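Local coordinates for protein type VI secretion system component (PDB 2P5Z) that is a component of the bacterial type VI secretion apparatus, structurally similar to the phage T4 tail proteins gp27 and gp5, and probably forms part of its cell-puncturing device, at residues His143-Arg146 with Gly147-Val151; Leu172-Val175 with Ser176-Leu179; Leu321-Pro324 with Gly325-Ile328. One frame throughout, in Å; residues are numbered along the deposited sequence.

Contact 1 (His143-Arg146 with Gly147-Val151)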
loop_
_atom_site.group_PDB
_atom_site.type_symbol
_atom_site.label_atom_id
_atom_site.label_comp_id
_atom_site.label_asym_id
_atom_site.label_seq_id
_atom_site.Cartn_x
_atom_site.Cartn_y
_atom_site.Cartn_z
ATOM N N HIS A 143 -21.725 19.181 8.726
ATOM C CA HIS A 143 -20.542 20.003 9.018
ATOM C C HIS A 143 -20.785 21.491 9.323
ATOM O O HIS A 143 -19.837 22.229 9.575
ATOM C CB HIS A 143 -19.418 19.721 7.997
ATOM C CG HIS A 143 -19.017 18.273 7.965
ATOM N ND1 HIS A 143 -18.243 17.693 8.949
ATOM C CD2 HIS A 143 -19.351 17.272 7.115
ATOM C CE1 HIS A 143 -18.082 16.408 8.689
ATOM N NE2 HIS A 143 -18.745 16.127 7.580
ATOM N N GLN A 144 -22.061 21.892 9.312
ATOM C CA GLN A 144 -22.544 23.255 9.643
ATOM C C GLN A 144 -21.971 24.370 8.787
ATOM O O GLN A 144 -21.729 25.472 9.270
ATOM C CB GLN A 144 -22.352 23.608 11.125
ATOM C CG GLN A 144 -23.046 22.684 12.105
ATOM C CD GLN A 144 -22.098 21.655 12.686
ATOM O OE1 GLN A 144 -20.929 21.954 12.974
ATOM N NE2 GLN A 144 -22.594 20.432 12.869
ATOM N N MET A 145 -21.745 24.084 7.520
ATOM C CA MET A 145 -21.193 25.091 6.649
ATOM C C MET A 145 -22.337 25.839 5.973
ATOM O O MET A 145 -23.388 25.246 5.706
ATOM C CB MET A 145 -20.191 24.466 5.677
ATOM C CG MET A 145 -18.857 24.097 6.379
ATOM S SD MET A 145 -17.490 23.717 5.269
ATOM C CE MET A 145 -18.045 24.424 3.754
ATOM N N ARG A 146 -22.128 27.134 5.700
ATOM C CA ARG A 146 -23.238 28.065 5.508
ATOM C C ARG A 146 -23.221 28.980 4.297
ATOM O O ARG A 146 -23.449 30.177 4.481
ATOM C CB ARG A 146 -23.286 29.045 6.681
ATOM C CG ARG A 146 -23.428 28.491 8.056
ATOM C CD ARG A 146 -22.881 29.521 9.008
ATOM N NE ARG A 146 -23.893 29.923 9.970
ATOM C CZ ARG A 146 -24.796 30.883 9.763
ATOM N NH1 ARG A 146 -24.812 31.560 8.616
ATOM N NH2 ARG A 146 -25.688 31.169 10.709
ATOM N N GLY A 147 -22.976 28.517 3.080
ATOM C CA GLY A 147 -23.160 29.423 1.915
ATOM C C GLY A 147 -22.106 30.519 1.719
ATOM O O GLY A 147 -21.732 30.870 0.590
ATOM N N GLN A 148 -21.646 31.086 2.828
ATOM C CA GLN A 148 -20.484 31.934 2.835
ATOM C C GLN A 148 -19.241 31.041 2.800
ATOM O O GLN A 148 -18.213 31.432 2.239
ATOM C CB GLN A 148 -20.481 32.835 4.078
ATOM C CG GLN A 148 -20.683 32.103 5.392
ATOM C CD GLN A 148 -20.396 32.969 6.604
ATOM O OE1 GLN A 148 -20.921 34.075 6.729
ATOM N NE2 GLN A 148 -19.567 32.462 7.515
ATOM N N ASP A 149 -19.346 29.838 3.370
ATOM C CA ASP A 149 -18.212 28.927 3.467
ATOM C C ASP A 149 -17.834 28.187 2.171
ATOM O O ASP A 149 -16.788 27.545 2.127
ATOM C CB ASP A 149 -18.474 27.903 4.551
ATOM C CG ASP A 149 -18.681 28.521 5.902
ATOM O OD1 ASP A 149 -17.929 29.445 6.240
ATOM O OD2 ASP A 149 -19.574 28.059 6.650
ATOM N N PHE A 150 -18.668 28.271 1.129
ATOM C CA PHE A 150 -18.456 27.554 -0.148
ATOM C C PHE A 150 -19.331 28.159 -1.221
ATOM O O PHE A 150 -20.283 28.836 -0.889
ATOM C CB PHE A 150 -18.794 26.062 -0.036
ATOM C CG PHE A 150 -20.246 25.779 0.295
ATOM C CD1 PHE A 150 -20.666 25.702 1.622
ATOM C CD2 PHE A 150 -21.182 25.568 -0.711
ATOM C CE1 PHE A 150 -21.976 25.445 1.939
ATOM C CE2 PHE A 150 -22.501 25.314 -0.394
ATOM C CZ PHE A 150 -22.897 25.252 0.934
ATOM N N VAL A 151 -19.047 27.871 -2.491
ATOM C CA VAL A 151 -19.759 28.443 -3.635
ATOM C C VAL A 151 -19.541 27.512 -4.828
ATOM O O VAL A 151 -18.426 27.030 -5.030
ATOM C CB VAL A 151 -19.227 29.881 -4.000
ATOM C CG1 VAL A 151 -19.429 30.224 -5.476
ATOM C CG2 VAL A 151 -19.905 30.959 -3.181
#

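Contact 2 (Leu172-Val175 with Ser176-Leu179)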
loop_
_atom_site.group_PDB
_atom_site.type_symbol
_atom_site.label_atom_id
_atom_site.label_comp_id
_atom_site.label_asym_id
_atom_site.label_seq_id
_atom_site.Cartn_x
_atom_site.Cartn_y
_atom_site.Cartn_z
ATOM N N LEU A 172 -15.035 13.137 3.531
ATOM C CA LEU A 172 -14.080 13.730 2.582
ATOM C C LEU A 172 -13.820 12.824 1.392
ATOM O O LEU A 172 -13.867 13.278 0.253
ATOM C CB LEU A 172 -12.747 14.127 3.251
ATOM C CG LEU A 172 -11.752 14.914 2.363
ATOM C CD1 LEU A 172 -12.421 16.116 1.683
ATOM C CD2 LEU A 172 -10.515 15.357 3.119
ATOM N N THR A 173 -13.569 11.547 1.654
ATOM C CA THR A 173 -13.317 10.599 0.590
ATOM C C THR A 173 -14.534 10.505 -0.325
ATOM O O THR A 173 -14.394 10.593 -1.562
ATOM C CB THR A 173 -12.977 9.230 1.151
ATOM O OG1 THR A 173 -11.888 9.363 2.063
ATOM C CG2 THR A 173 -12.600 8.245 0.031
ATOM N N PHE A 174 -15.720 10.401 0.293
ATOM C CA PHE A 174 -16.981 10.275 -0.444
ATOM C C PHE A 174 -17.220 11.446 -1.385
ATOM O O PHE A 174 -17.461 11.255 -2.597
ATOM C CB PHE A 174 -18.157 10.148 0.531
ATOM C CG PHE A 174 -19.495 10.003 -0.145
ATOM C CD1 PHE A 174 -19.717 8.988 -1.082
ATOM C CD2 PHE A 174 -20.531 10.874 0.153
ATOM C CE1 PHE A 174 -20.929 8.863 -1.715
ATOM C CE2 PHE A 174 -21.763 10.743 -0.470
ATOM C CZ PHE A 174 -21.963 9.741 -1.403
ATOM N N VAL A 175 -17.127 12.649 -0.820
ATOM C CA VAL A 175 -17.324 13.879 -1.572
ATOM C C VAL A 175 -16.321 14.014 -2.714
ATOM O O VAL A 175 -16.710 14.302 -3.855
ATOM C CB VAL A 175 -17.289 15.107 -0.633
ATOM C CG1 VAL A 175 -17.035 16.385 -1.405
ATOM C CG2 VAL A 175 -18.616 15.212 0.152
ATOM N N SER A 176 -15.048 13.737 -2.420
ATOM C CA SER A 176 -13.976 13.899 -3.395
ATOM C C SER A 176 -14.133 12.901 -4.527
ATOM O O SER A 176 -13.957 13.266 -5.695
ATOM C CB SER A 176 -12.607 13.753 -2.735
ATOM O OG SER A 176 -12.487 14.606 -1.605
ATOM N N ARG A 177 -14.504 11.662 -4.183
ATOM C CA ARG A 177 -14.809 10.639 -5.186
ATOM C C ARG A 177 -15.933 11.068 -6.134
ATOM O O ARG A 177 -15.777 10.977 -7.361
ATOM C CB ARG A 177 -15.165 9.313 -4.528
ATOM C CG ARG A 177 -15.493 8.234 -5.540
ATOM C CD ARG A 177 -15.564 6.822 -4.944
ATOM N NE ARG A 177 -16.624 6.634 -3.949
ATOM C CZ ARG A 177 -17.931 6.521 -4.224
ATOM N NH1 ARG A 177 -18.383 6.595 -5.478
ATOM N NH2 ARG A 177 -18.793 6.339 -3.229
ATOM N N LEU A 178 -17.033 11.581 -5.574
ATOM C CA LEU A 178 -18.165 12.009 -6.397
ATOM C C LEU A 178 -17.796 13.140 -7.330
ATOM O O LEU A 178 -18.139 13.096 -8.519
ATOM C CB LEU A 178 -19.376 12.442 -5.554
ATOM C CG LEU A 178 -20.198 11.512 -4.647
ATOM C CD1 LEU A 178 -21.466 12.215 -4.273
ATOM C CD2 LEU A 178 -20.509 10.164 -5.265
ATOM N N LEU A 179 -17.102 14.150 -6.798
ATOM C CA LEU A 179 -16.643 15.267 -7.619
ATOM C C LEU A 179 -15.654 14.819 -8.694
ATOM O O LEU A 179 -15.725 15.272 -9.837
ATOM C CB LEU A 179 -16.009 16.330 -6.757
ATOM C CG LEU A 179 -16.902 16.984 -5.704
ATOM C CD1 LEU A 179 -16.022 17.839 -4.819
ATOM C CD2 LEU A 179 -18.013 17.815 -6.332
#

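Contact 3 (Leu321-Pro324 with Gly325-Ile328)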
loop_
_atom_site.group_PDB
_atom_site.type_symbol
_atom_site.label_atom_id
_atom_site.label_comp_id
_atom_site.label_asym_id
_atom_site.label_seq_id
_atom_site.Cartn_x
_atom_site.Cartn_y
_atom_site.Cartn_z
ATOM N N LEU A 321 1.944 35.522 -4.015
ATOM C CA LEU A 321 0.663 35.518 -4.682
ATOM C C LEU A 321 0.382 34.177 -5.372
ATOM O O LEU A 321 -0.782 33.827 -5.593
ATOM C CB LEU A 321 0.598 36.664 -5.695
ATOM C CG LEU A 321 0.331 38.063 -5.128
ATOM C CD1 LEU A 321 0.337 39.108 -6.237
ATOM C CD2 LEU A 321 -0.993 38.103 -4.354
ATOM N N LEU A 322 1.446 33.434 -5.692
ATOM C CA LEU A 322 1.344 32.196 -6.470
ATOM C C LEU A 322 0.653 31.067 -5.696
ATOM O O LEU A 322 1.048 30.714 -4.580
ATOM C CB LEU A 322 2.722 31.749 -6.963
ATOM C CG LEU A 322 2.729 31.110 -8.354
ATOM C CD1 LEU A 322 2.689 32.185 -9.414
ATOM C CD2 LEU A 322 3.948 30.245 -8.571
ATOM N N MET A 323 -0.378 30.503 -6.315
ATOM C CA MET A 323 -1.363 29.697 -5.613
ATOM C C MET A 323 -1.973 28.729 -6.610
ATOM O O MET A 323 -2.027 29.037 -7.797
ATOM C CB MET A 323 -2.464 30.631 -5.138
ATOM C CG MET A 323 -2.931 30.413 -3.732
ATOM S SD MET A 323 -4.356 31.468 -3.406
ATOM C CE MET A 323 -3.901 33.005 -4.209
ATOM N N PRO A 324 -2.440 27.559 -6.137
ATOM C CA PRO A 324 -3.291 26.708 -6.955
ATOM C C PRO A 324 -4.574 27.411 -7.415
ATOM O O PRO A 324 -5.258 28.067 -6.620
ATOM C CB PRO A 324 -3.639 25.565 -6.005
ATOM C CG PRO A 324 -2.510 25.504 -5.079
ATOM C CD PRO A 324 -2.166 26.934 -4.832
ATOM N N GLY A 325 -4.879 27.276 -8.699
ATOM C CA GLY A 325 -6.034 27.933 -9.282
ATOM C C GLY A 325 -5.643 29.087 -10.178
ATOM O O GLY A 325 -6.390 29.454 -11.087
ATOM N N LEU A 326 -4.479 29.671 -9.914
ATOM C CA LEU A 326 -3.980 30.785 -10.721
ATOM C C LEU A 326 -3.463 30.342 -12.076
ATOM O O LEU A 326 -2.715 29.374 -12.171
ATOM C CB LEU A 326 -2.860 31.522 -9.991
ATOM C CG LEU A 326 -3.218 32.827 -9.279
ATOM C CD1 LEU A 326 -4.056 32.571 -8.029
ATOM C CD2 LEU A 326 -1.950 33.566 -8.921
ATOM N N GLU A 327 -3.884 31.048 -13.122
ATOM C CA GLU A 327 -3.251 30.936 -14.431
ATOM C C GLU A 327 -2.186 32.009 -14.520
ATOM O O GLU A 327 -2.490 33.198 -14.439
ATOM C CB GLU A 327 -4.261 31.125 -15.564
ATOM C CG GLU A 327 -3.706 30.807 -16.966
ATOM C CD GLU A 327 -3.514 32.042 -17.876
ATOM O OE1 GLU A 327 -3.917 31.962 -19.062
ATOM O OE2 GLU A 327 -2.965 33.081 -17.429
ATOM N N ILE A 328 -0.931 31.605 -14.661
ATOM C CA ILE A 328 0.137 32.584 -14.813
ATOM C C ILE A 328 0.882 32.414 -16.127
ATOM O O ILE A 328 0.777 31.380 -16.783
ATOM C CB ILE A 328 1.142 32.523 -13.653
ATOM C CG1 ILE A 328 2.013 31.273 -13.776
ATOM C CG2 ILE A 328 0.411 32.589 -12.310
ATOM C CD1 ILE A 328 3.366 31.401 -13.162
#

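Contact 1 (His143-Arg146 with Gly147-Val151)
Met145 and Asp149 meet at an angle in the loop that joins helix 131-140 to strand 150-153, a helix-to-strand connection in the part of the chain related to phage tail baseplate proteins. The thioether chain of Met145 bends at its last torsion (chi3 18°), and its terminal methyl CE touches two neighbours, Asp149 CB and Phe150 CD1, each at 3.6 Å. Met145 runs obliquely to the Phe150 ring as well. Gly147 CA lies over one face of that ring, displaced toward its rim. Asp149 uses its carboxylate to grip the loop backbone: Arg146 N donates to Asp149 OD2 at 2.9 Å, reaching the oxygen on its anti side and 29° out of the carboxylate plane. The other oxygen, OD1, forms a salt bridge with Arg113, so that both carboxylate oxygens of the buried Asp149 have partners. The Arg146 guanidinium heads off separately, its plane nearly perpendicular to the carboxylate. Gly147 takes up a positive phi (73°) where the loop turns, and strand 196-202 receives the emerging strand, Met145 and Phe150 both touching Ile199. Closer to the surface, Gln148 CG packs 3.5 Å from Arg146 O.

Contact 2 (Leu172-Val175 with Ser176-Leu179)
Phe174 and Leu178, one turn apart, form the tight, buried flank of this helical segment. The isobutyl group of Leu178 sits over one face of the Phe174 ring in a CH-pi contact, with CG 4.2 Å from the ring centroid and 20° off its normal. Its two methyls spread across the rim, CD2 against Phe174 CE1 and CD1 against CZ. Phe174 has CG anti to the backbone N (chi1 -180°), which swings the ring along the helix to meet Leu178. A different partner takes the ring's edge: Arg177 NH2 lies near the ring plane, 3.5 Å from Phe174 CD1, with the two flat groups 60° apart. The guanidinium is anchored by a salt bridge from Arg177 NE to Glu169. Beside this pair, Val175 and Leu179 run side by side and point the same way, Val175 CG1 being 3.8 Å from Leu179 CD1. The Phe174-Leu178 and Val175-Leu179 pairs are i to i+4 and the Phe174-Arg177 pair i to i+3, as in an alpha-helix, here helix 171-182, whose apolar flank packs on helix 131-140: Phe174 on Ile134, Val175 on Ile138 and Leu179 on Val135. The partly exposed side is sparser and more polar. Here Leu172 O accepts twice from Ser176, from OG at 2.7 Å and from N at 3.0 Å, the donors arriving from opposite faces of the carbonyl plane. With OG beside its own backbone N, the serine hydroxyl folds back onto the preceding turn. Leu172 CD1 approaches that hydroxyl oxygen to 3.6 Å, while Thr173 turns its own hydroxyl to Asp170.

Contact 3 (Leu321-Pro324 with Gly325-Ile328)
Leu326 folds its isobutyl group back over Met323, and its CD1 lies 3.8 Å from both Met323 CB and Met323 CE. The two side chains meet obliquely; the methionine bends at chi3 (-41°), and that bend returns its terminal methyl to the leucine. The second Leu326 branch goes further back along the chain, placing CD2 3.5 Å from Leu321 O. Leu326 also touches Leu212 of strand 209-214. The backbone joining these two residues makes a type II beta turn from Met323 to Leu326, closed by a weak hydrogen bond from Leu326 N to Met323 O (3.3 Å). Pro324 and Gly325 occupy its two central positions, the usual places for proline and glycine in this turn. Gly325 adopts a phi of 108°, a backbone conformation readily open to glycine. The turn leads into strand 326-330, which pairs in parallel with strand 209-214 and antiparallel with strand 343-353, within the beta-rich region related to phage baseplate proteins. A second apolar pair lies away from the turn: Leu322 CD1 reaches Ile328 CG2 at 3.7 Å and Ile328 CD1 at 3.9 Å, the side chains crossing at about a right angle. With CG1 between its backbone N and carbonyl carbon (chi1 73°), Ile328 has CG2 beside the backbone N, where it meets Leu322 CD1. Leu322 packs on Leu360 and Phe362 of strand 359-366 too, while Ile328 rests on Leu212.

All three contacts are local, and none touches another. Contacts 1 and 2 are near neighbours, about 6 Å apart at their nearest atoms, and share helix 131-140: residues 143-151 follow that helix and lead into strand 150-153, whereas residues 172-179 lie on the helix packed against it. Contact 3 belongs to the separate strand-rich region, its centre about 24 Å from that of contact 2. Contacts 2 and 3 are buried; contact 1 is only partly so, with exposed residues in its loop. Their chemistry differs accordingly: a carboxylate-to-backbone bond fastens contact 1, ring-face and aliphatic packing along a regular helix makes contact 2, and contact 3 combines a turn with aliphatic pairs.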